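Long-range contacts in cysteine hydrolase (PDB 6KUA), which probably hydrolyses nicotinamide to nicotinic acid and ammonia, as a nicotinamidase of the isochorismatase-like family: residues V8-Y13 with F51-H56; T105-F110 with V138-I143. All blocks are in the same frame, centred on the assembly; numbering follows the deposited sequence.

Interaction 1 of 2, residues V8-Y13 with F51-H56; sequences VVDYSY and FLMDLH. With ZN (zinc ion), chain I.
Val8 lies alongside the Phe51 ring, its CB 3.8 Å from Phe51 CD2, with both methyls over by the same CD2-CE2 bond. Both residues sit on neighbouring parallel strands of the five-stranded sheet of the isochorismatase fold, where strand 4-9 crosses over through helix 32-44 to strand 48-54. Leu52 N reaches back to Val8 O at 2.9 Å, and Asp10 N, just past the first strand, bonds to Leu52 O at 2.8 Å, meeting that carbonyl nearly end-on. Beyond that point 8-13 turns away, and side chains take over the joining. Asp10 OD1 accepts a hydrogen bond from Asp54 N at 2.8 Å, on its syn side and only 15° out of the carboxylate plane, while OD2 forms a salt bridge with Lys104. This pairing is consistent with the Asp-Lys-Cys catalytic triad of the family. Met53 curls back toward the turn at Tyr11 and Ser12: bends at chi2 (-75°) and chi3 carry CE tightly against Ser12 CB at 3.4 Å and SD close to Tyr11 N. The Asp10 and Asp54 carboxylate planes are 34° apart, with Asp10 OD1 3.8 Å from Asp54 OD2; Lys104, which also makes a weak, long ion pair with Asp54, probably offsets the repulsion. At the far end, Asp54 OD2 stands 3.1 Å from the zinc ion, long for a coordination bond, and His56 binds it through NE2 at 2.3 Å.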
ATOM      1  N   VAL A   8       3.810  13.039  15.998  1.00 19.47           N
ATOM      2  CA  VAL A   8       3.958  12.736  17.423  1.00 23.06           C
ATOM      3  C   VAL A   8       3.406  11.338  17.655  1.00 21.17           C
ATOM      4  O   VAL A   8       2.188  11.129  17.647  1.00 20.55           O
ATOM      5  CB  VAL A   8       3.249  13.767  18.306  1.00 19.83           C
ATOM      6  CG1 VAL A   8       3.465  13.435  19.789  1.00 21.94           C
ATOM      7  CG2 VAL A   8       3.758  15.160  17.964  1.00 21.90           C
ATOM      8  N   VAL A   9       4.306  10.381  17.864  1.00 22.66           N
ATOM      9  CA  VAL A   9       3.959   8.961  17.872  1.00 22.32           C
ATOM     10  C   VAL A   9       3.763   8.480  19.308  1.00 26.17           C
ATOM     11  O   VAL A   9       4.686   8.541  20.132  1.00 24.61           O
ATOM     12  CB  VAL A   9       5.033   8.130  17.151  1.00 24.73           C
ATOM     13  CG1 VAL A   9       4.623   6.669  17.092  1.00 26.75           C
ATOM     14  CG2 VAL A   9       5.254   8.676  15.740  1.00 20.08           C
ATOM     15  N   ASP A  10       2.536   8.028  19.597  1.00 23.96           N
ATOM     16  CA  ASP A  10       2.184   7.238  20.786  1.00 34.21           C
ATOM     17  C   ASP A  10       2.659   7.849  22.103  1.00 33.55           C
ATOM     18  O   ASP A  10       3.134   7.146  23.001  1.00 32.11           O
ATOM     19  CB  ASP A  10       2.698   5.806  20.644  1.00 32.49           C
ATOM     20  CG  ASP A  10       1.771   4.960  19.822  1.00 39.21           C
ATOM     21  OD1 ASP A  10       0.560   4.939  20.139  1.00 41.01           O
ATOM     22  OD2 ASP A  10       2.237   4.340  18.842  1.00 42.77           O
ATOM     23  N   TYR A  11       2.487   9.162  22.252  1.00 32.29           N
ATOM     24  CA  TYR A  11       2.900   9.827  23.489  1.00 30.09           C
ATOM     25  C   TYR A  11       1.753   9.854  24.501  1.00 33.65           C
ATOM     26  O   TYR A  11       1.288  10.904  24.935  1.00 33.82           O
ATOM     27  CB  TYR A  11       3.408  11.231  23.199  1.00 28.88           C
ATOM     28  CG  TYR A  11       4.314  11.706  24.297  1.00 31.51           C
ATOM     29  CD1 TYR A  11       5.597  11.198  24.416  1.00 30.60           C
ATOM     30  CD2 TYR A  11       3.870  12.615  25.250  1.00 35.99           C
ATOM     31  CE1 TYR A  11       6.432  11.603  25.427  1.00 35.63           C
ATOM     32  CE2 TYR A  11       4.695  13.028  26.279  1.00 37.46           C
ATOM     33  CZ  TYR A  11       5.975  12.517  26.359  1.00 39.74           C
ATOM     34  OH  TYR A  11       6.814  12.923  27.359  1.00 39.34           O
ATOM     35  N   SER A  12       1.308   8.661  24.877  1.00 37.09           N
ATOM     36  CA  SER A  12       0.137   8.478  25.721  1.00 42.33           C
ATOM     37  C   SER A  12       0.530   8.146  27.154  1.00 43.18           C
ATOM     38  O   SER A  12       1.646   7.695  27.433  1.00 39.86           O
ATOM     39  CB  SER A  12      -0.753   7.364  25.176  1.00 42.61           C
ATOM     40  OG  SER A  12      -0.206   6.103  25.496  1.00 41.10           O
ATOM     41  N   TYR A  13      -0.429   8.365  28.059  1.00 41.53           N
ATOM     42  CA  TYR A  13      -0.243   8.046  29.473  1.00 47.66           C
ATOM     43  C   TYR A  13       0.191   6.591  29.670  1.00 49.45           C
ATOM     44  O   TYR A  13       1.102   6.309  30.458  1.00 48.77           O
ATOM     45  CB  TYR A  13      -1.545   8.349  30.227  1.00 57.94           C
ATOM     46  CG  TYR A  13      -1.526   8.138  31.734  1.00 63.71           C
ATOM     47  CD1 TYR A  13      -1.116   9.153  32.598  1.00 65.26           C
ATOM     48  CD2 TYR A  13      -1.956   6.935  32.294  1.00 63.67           C
ATOM     49  CE1 TYR A  13      -1.112   8.969  33.977  1.00 65.40           C
ATOM     50  CE2 TYR A  13      -1.956   6.740  33.673  1.00 69.08           C
ATOM     51  CZ  TYR A  13      -1.533   7.760  34.509  1.00 71.60           C
ATOM     52  OH  TYR A  13      -1.528   7.568  35.876  1.00 67.80           O
ATOM     53  N   PHE A  51      -0.965  13.804  15.615  1.00 21.98           N
ATOM     54  CA  PHE A  51      -0.838  12.959  16.792  1.00 23.15           C
ATOM     55  C   PHE A  51      -1.326  11.561  16.424  1.00 25.95           C
ATOM     56  O   PHE A  51      -2.498  11.382  16.072  1.00 25.86           O
ATOM     57  CB  PHE A  51      -1.626  13.543  17.969  1.00 26.02           C
ATOM     58  CG  PHE A  51      -1.087  14.866  18.461  1.00 23.17           C
ATOM     59  CD1 PHE A  51      -1.476  16.050  17.866  1.00 25.22           C
ATOM     60  CD2 PHE A  51      -0.180  14.914  19.512  1.00 22.21           C
ATOM     61  CE1 PHE A  51      -0.971  17.281  18.315  1.00 26.26           C
ATOM     62  CE2 PHE A  51       0.322  16.116  19.964  1.00 25.30           C
ATOM     63  CZ  PHE A  51      -0.073  17.306  19.366  1.00 25.93           C
ATOM     64  N   LEU A  52      -0.413  10.591  16.451  1.00 23.90           N
ATOM     65  CA  LEU A  52      -0.674   9.227  16.004  1.00 25.22           C
ATOM     66  C   LEU A  52      -0.725   8.311  17.218  1.00 28.48           C
ATOM     67  O   LEU A  52       0.240   8.247  17.985  1.00 26.99           O
ATOM     68  CB  LEU A  52       0.398   8.765  15.023  1.00 24.30           C
ATOM     69  CG  LEU A  52       0.254   9.559  13.729  1.00 26.38           C
ATOM     70  CD1 LEU A  52       1.578  10.197  13.330  1.00 25.65           C
ATOM     71  CD2 LEU A  52      -0.286   8.650  12.644  1.00 31.85           C
ATOM     72  N   MET A  53      -1.841   7.594  17.382  1.00 28.95           N
ATOM     73  CA  MET A  53      -2.120   6.897  18.634  1.00 31.69           C
ATOM     74  C   MET A  53      -2.655   5.491  18.407  1.00 29.49           C
ATOM     75  O   MET A  53      -3.654   5.305  17.709  1.00 25.17           O
ATOM     76  CB  MET A  53      -3.125   7.692  19.470  1.00 34.08           C
ATOM     77  CG  MET A  53      -2.603   9.063  19.873  1.00 34.69           C
ATOM     78  SD  MET A  53      -1.379   8.926  21.183  1.00 53.24           S
ATOM     79  CE  MET A  53      -2.046   7.506  22.032  1.00 39.88           C
ATOM     80  N   ASP A  54      -1.984   4.517  19.012  1.00 30.94           N
ATOM     81  CA  ASP A  54      -2.463   3.143  19.066  1.00 36.87           C
ATOM     82  C   ASP A  54      -3.931   3.088  19.468  1.00 40.15           C
ATOM     83  O   ASP A  54      -4.340   3.668  20.477  1.00 34.79           O
ATOM     84  CB  ASP A  54      -1.623   2.345  20.070  1.00 47.89           C
ATOM     85  CG  ASP A  54      -0.652   1.394  19.395  1.00 58.28           C
ATOM     86  OD1 ASP A  54      -1.000   0.867  18.305  1.00 57.71           O
ATOM     87  OD2 ASP A  54       0.457   1.180  19.950  1.00 61.11           O
ATOM     88  N   LEU A  55      -4.723   2.411  18.646  1.00 42.42           N
ATOM     89  CA  LEU A  55      -6.113   2.123  18.960  1.00 46.65           C
ATOM     90  C   LEU A  55      -6.176   0.749  19.608  1.00 53.36           C
ATOM     91  O   LEU A  55      -5.539  -0.191  19.126  1.00 59.39           O
ATOM     92  CB  LEU A  55      -6.972   2.157  17.693  1.00 41.22           C
ATOM     93  CG  LEU A  55      -8.485   2.127  17.916  1.00 47.68           C
ATOM     94  CD1 LEU A  55      -8.841   2.914  19.162  1.00 47.40           C
ATOM     95  CD2 LEU A  55      -9.243   2.657  16.710  1.00 43.82           C
ATOM     96  N   HIS A  56      -6.918   0.638  20.703  1.00 56.41           N
ATOM     97  CA  HIS A  56      -7.171  -0.672  21.304  1.00 56.00           C
ATOM     98  C   HIS A  56      -8.512  -0.720  22.028  1.00 58.63           C
ATOM     99  O   HIS A  56      -9.333  -1.598  21.759  1.00 59.02           O
ATOM    100  CB  HIS A  56      -6.048  -1.047  22.263  1.00 61.95           C
ATOM    101  CG  HIS A  56      -4.826  -1.572  21.579  1.00 64.78           C
ATOM    102  ND1 HIS A  56      -4.872  -2.593  20.654  1.00 62.47           N
ATOM    103  CD2 HIS A  56      -3.526  -1.209  21.676  1.00 61.32           C
ATOM    104  CE1 HIS A  56      -3.651  -2.842  20.216  1.00 62.07           C
ATOM    105  NE2 HIS A  56      -2.816  -2.017  20.821  1.00 66.44           N
TER
HETATM  106 ZN    ZN I 201      -0.614  -1.495  21.128  1.00102.81          ZN

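Interaction 2 of 2, residues T105-F110 with V138-I143; sequences TRYDSF and VLHTAI
The irregular loop 105-110 meets helix 137-147 most closely at Asp108 and Thr141, with CA atoms 4.4 Å apart. Thr141 OG1 is the polar hub. It receives Ser109 N at 3.0 Å and Ser109 OG at 2.8 Å, and is also bonded to Cys137 O one turn back in the helix, so three bonds fix its position. Thr141 CG2, anti to the backbone N, packs on Ser109 CB and Phe110 CE1. Asp108 folds into an Asx turn, OD1 taking Phe110 N from above the carboxylate plane, and OD2 bonds to Ser144 OG. One water bridges Asp108 OD2 to His140 O; another links Asp108 N with His140 ND1, lying in the plane of the imidazole at its edge. Nearer the start of the loop, Tyr107 and His140 form an offset pair, the edge of Tyr107 turned to the face of His140, planes at 87°, with Tyr107 CD2 3.5 Å from His140 CE1. Their outer ends belong to the subunit interface: Tyr107 OH bonds to Ser177 O and His140 NE2 to His173 NE2, both of a second subunit. The loop thus ties strand 99-104 to helix 137-147, while Phe110 packs onward against Leu115 and Leu119 of helix 115-121.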
ATOM      1  N   THR A 105      -3.508   1.021  13.893  1.00 22.91           N
ATOM      2  CA  THR A 105      -3.700  -0.339  14.381  1.00 26.39           C
ATOM      3  C   THR A 105      -2.402  -1.135  14.477  1.00 29.20           C
ATOM      4  O   THR A 105      -2.401  -2.209  15.085  1.00 25.48           O
ATOM      5  CB  THR A 105      -4.715  -1.098  13.495  1.00 33.15           C
ATOM      6  OG1 THR A 105      -4.274  -1.138  12.124  1.00 23.46           O
ATOM      7  CG2 THR A 105      -6.110  -0.435  13.564  1.00 26.10           C
ATOM      8  N   ARG A 106      -1.306  -0.651  13.902  1.00 22.47           N
ATOM      9  CA  ARG A 106       0.004  -1.285  14.034  1.00 22.21           C
ATOM     10  C   ARG A 106       0.995  -0.254  14.557  1.00 20.38           C
ATOM     11  O   ARG A 106       0.655   0.917  14.762  1.00 23.07           O
ATOM     12  CB  ARG A 106       0.483  -1.883  12.701  1.00 21.00           C
ATOM     13  CG  ARG A 106      -0.393  -3.020  12.116  1.00 24.01           C
ATOM     14  CD  ARG A 106      -0.443  -4.279  12.995  1.00 30.56           C
ATOM     15  NE  ARG A 106      -1.301  -5.330  12.427  1.00 28.01           N
ATOM     16  CZ  ARG A 106      -2.586  -5.524  12.749  1.00 35.96           C
ATOM     17  NH1 ARG A 106      -3.278  -6.503  12.174  1.00 33.51           N
ATOM     18  NH2 ARG A 106      -3.193  -4.743  13.645  1.00 30.25           N
ATOM     19  N   TYR A 107       2.237  -0.695  14.782  1.00 19.80           N
ATOM     20  CA  TYR A 107       3.282   0.243  15.191  1.00 20.64           C
ATOM     21  C   TYR A 107       3.466   1.350  14.155  1.00 21.94           C
ATOM     22  O   TYR A 107       3.633   2.523  14.512  1.00 21.11           O
ATOM     23  CB  TYR A 107       4.613  -0.483  15.390  1.00 20.58           C
ATOM     24  CG  TYR A 107       4.571  -1.738  16.251  1.00 18.18           C
ATOM     25  CD1 TYR A 107       4.158  -1.692  17.575  1.00 23.22           C
ATOM     26  CD2 TYR A 107       4.980  -2.963  15.732  1.00 22.78           C
ATOM     27  CE1 TYR A 107       4.131  -2.849  18.360  1.00 21.49           C
ATOM     28  CE2 TYR A 107       4.969  -4.117  16.499  1.00 21.23           C
ATOM     29  CZ  TYR A 107       4.550  -4.052  17.811  1.00 26.76           C
ATOM     30  OH  TYR A 107       4.538  -5.204  18.563  1.00 25.19           O
ATOM     31  N   ASP A 108       3.463   0.986  12.865  1.00 17.60           N
ATOM     32  CA  ASP A 108       3.737   1.916  11.773  1.00 17.39           C
ATOM     33  C   ASP A 108       2.566   2.876  11.598  1.00 17.24           C
ATOM     34  O   ASP A 108       1.454   2.458  11.272  1.00 19.79           O
ATOM     35  CB  ASP A 108       3.992   1.116  10.493  1.00 19.73           C
ATOM     36  CG  ASP A 108       4.131   1.981   9.232  1.00 23.59           C
ATOM     37  OD1 ASP A 108       4.116   3.240   9.285  1.00 23.34           O
ATOM     38  OD2 ASP A 108       4.271   1.364   8.150  1.00 25.36           O
ATOM     39  N   SER A 109       2.839   4.170  11.759  1.00 20.48           N
ATOM     40  CA  SER A 109       1.804   5.200  11.690  1.00 22.74           C
ATOM     41  C   SER A 109       1.156   5.307  10.311  1.00 22.35           C
ATOM     42  O   SER A 109       0.067   5.888  10.197  1.00 19.74           O
ATOM     43  CB  SER A 109       2.413   6.551  12.069  1.00 21.12           C
ATOM     44  OG  SER A 109       2.845   6.569  13.430  1.00 22.91           O
ATOM     45  N   PHE A 110       1.797   4.782   9.265  1.00 16.51           N
ATOM     46  CA  PHE A 110       1.248   4.840   7.916  1.00 19.05           C
ATOM     47  C   PHE A 110       0.400   3.621   7.555  1.00 23.13           C
ATOM     48  O   PHE A 110      -0.334   3.670   6.563  1.00 20.25           O
ATOM     49  CB  PHE A 110       2.368   4.967   6.882  1.00 20.32           C
ATOM     50  CG  PHE A 110       3.121   6.272   6.945  1.00 23.87           C
ATOM     51  CD1 PHE A 110       4.140   6.464   7.873  1.00 16.25           C
ATOM     52  CD2 PHE A 110       2.814   7.307   6.069  1.00 22.38           C
ATOM     53  CE1 PHE A 110       4.855   7.675   7.917  1.00 18.55           C
ATOM     54  CE2 PHE A 110       3.516   8.527   6.113  1.00 19.07           C
ATOM     55  CZ  PHE A 110       4.534   8.705   7.038  1.00 18.14           C
ATOM     56  N   VAL A 138       8.359   4.486  16.379  1.00 17.59           N
ATOM     57  CA  VAL A 138       9.119   5.496  15.652  1.00 15.45           C
ATOM     58  C   VAL A 138       9.852   4.863  14.471  1.00 17.27           C
ATOM     59  O   VAL A 138       9.799   5.360  13.336  1.00 19.48           O
ATOM     60  CB  VAL A 138      10.090   6.197  16.612  1.00 19.88           C
ATOM     61  CG1 VAL A 138      10.994   7.136  15.853  1.00 17.39           C
ATOM     62  CG2 VAL A 138       9.300   6.914  17.732  1.00 20.97           C
ATOM     63  N   LEU A 139      10.546   3.748  14.726  1.00 19.64           N
ATOM     64  CA  LEU A 139      11.313   3.071  13.680  1.00 18.39           C
ATOM     65  C   LEU A 139      10.409   2.625  12.535  1.00 16.12           C
ATOM     66  O   LEU A 139      10.697   2.885  11.361  1.00 16.98           O
ATOM     67  CB  LEU A 139      12.052   1.860  14.277  1.00 18.42           C
ATOM     68  CG  LEU A 139      12.597   0.841  13.262  1.00 18.11           C
ATOM     69  CD1 LEU A 139      13.835   1.391  12.589  1.00 15.54           C
ATOM     70  CD2 LEU A 139      12.908  -0.534  13.907  1.00 16.42           C
ATOM     71  N   HIS A 140       9.312   1.932  12.863  1.00 15.63           N
ATOM     72  CA  HIS A 140       8.396   1.465  11.827  1.00 17.42           C
ATOM     73  C   HIS A 140       7.800   2.635  11.053  1.00 16.59           C
ATOM     74  O   HIS A 140       7.643   2.564   9.828  1.00 18.42           O
ATOM     75  CB  HIS A 140       7.287   0.607  12.443  1.00 12.91           C
ATOM     76  CG  HIS A 140       7.751  -0.733  12.938  1.00 18.97           C
ATOM     77  ND1 HIS A 140       6.961  -1.861  12.869  1.00 17.84           N
ATOM     78  CD2 HIS A 140       8.909  -1.124  13.531  1.00 18.71           C
ATOM     79  CE1 HIS A 140       7.609  -2.889  13.394  1.00 19.08           C
ATOM     80  NE2 HIS A 140       8.794  -2.472  13.798  1.00 17.49           N
ATOM     81  N   THR A 141       7.426   3.705  11.759  1.00 15.99           N
ATOM     82  CA  THR A 141       6.934   4.899  11.082  1.00 16.45           C
ATOM     83  C   THR A 141       8.012   5.498  10.188  1.00 14.76           C
ATOM     84  O   THR A 141       7.736   5.857   9.041  1.00 16.18           O
ATOM     85  CB  THR A 141       6.452   5.921  12.117  1.00 18.27           C
ATOM     86  OG1 THR A 141       5.352   5.367  12.847  1.00 17.12           O
ATOM     87  CG2 THR A 141       6.015   7.241  11.450  1.00 15.01           C
ATOM     88  N   ALA A 142       9.256   5.581  10.688  1.00 15.14           N
ATOM     89  CA  ALA A 142      10.344   6.168   9.900  1.00 16.70           C
ATOM     90  C   ALA A 142      10.621   5.368   8.630  1.00 16.12           C
ATOM     91  O   ALA A 142      10.888   5.946   7.570  1.00 17.79           O
ATOM     92  CB  ALA A 142      11.617   6.270  10.747  1.00 16.85           C
ATOM     93  N   ILE A 143      10.538   4.036   8.713  1.00 17.32           N
ATOM     94  CA  ILE A 143      10.803   3.186   7.553  1.00 17.67           C
ATOM     95  C   ILE A 143       9.754   3.402   6.469  1.00 18.87           C
ATOM     96  O   ILE A 143      10.086   3.505   5.282  1.00 19.07           O
ATOM     97  CB  ILE A 143      10.872   1.707   7.974  1.00 19.95           C
ATOM     98  CG1 ILE A 143      12.143   1.462   8.780  1.00 16.19           C
ATOM     99  CG2 ILE A 143      10.812   0.803   6.731  1.00 18.92           C
ATOM    100  CD1 ILE A 143      12.103   0.211   9.582  1.00 15.76           C
TER
HETATM  101  O   HOH W   1       4.115  -1.880  12.183  1.00 20.14           O
HETATM  102  O   HOH W   2       6.604  -0.109   8.512  1.00 24.10           O

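Overall arrangement
Both contacts are buried, their centres about 11 Å apart, and they meet where Leu52 CD2 packs on Ser109 CB at 3.5 Å. Interaction 1 lies within the sheet, so regular strand-to-strand bonds dominate until the carboxylates and zinc appear at and beyond the ends of the strands. Interaction 2 joins a loop to a helix; hydroxyls and bridging waters join the two, an Asx turn shapes the loop, and its rings make contacts with a neighbouring subunit. Lys104, ending strand 99-104, links both, bridging to Asp10 in the first and donating to Arg106 O and Tyr107 O in the second. The two contacts probably flank the active site, with Asp10, Lys104 and Cys137 as its likely triad.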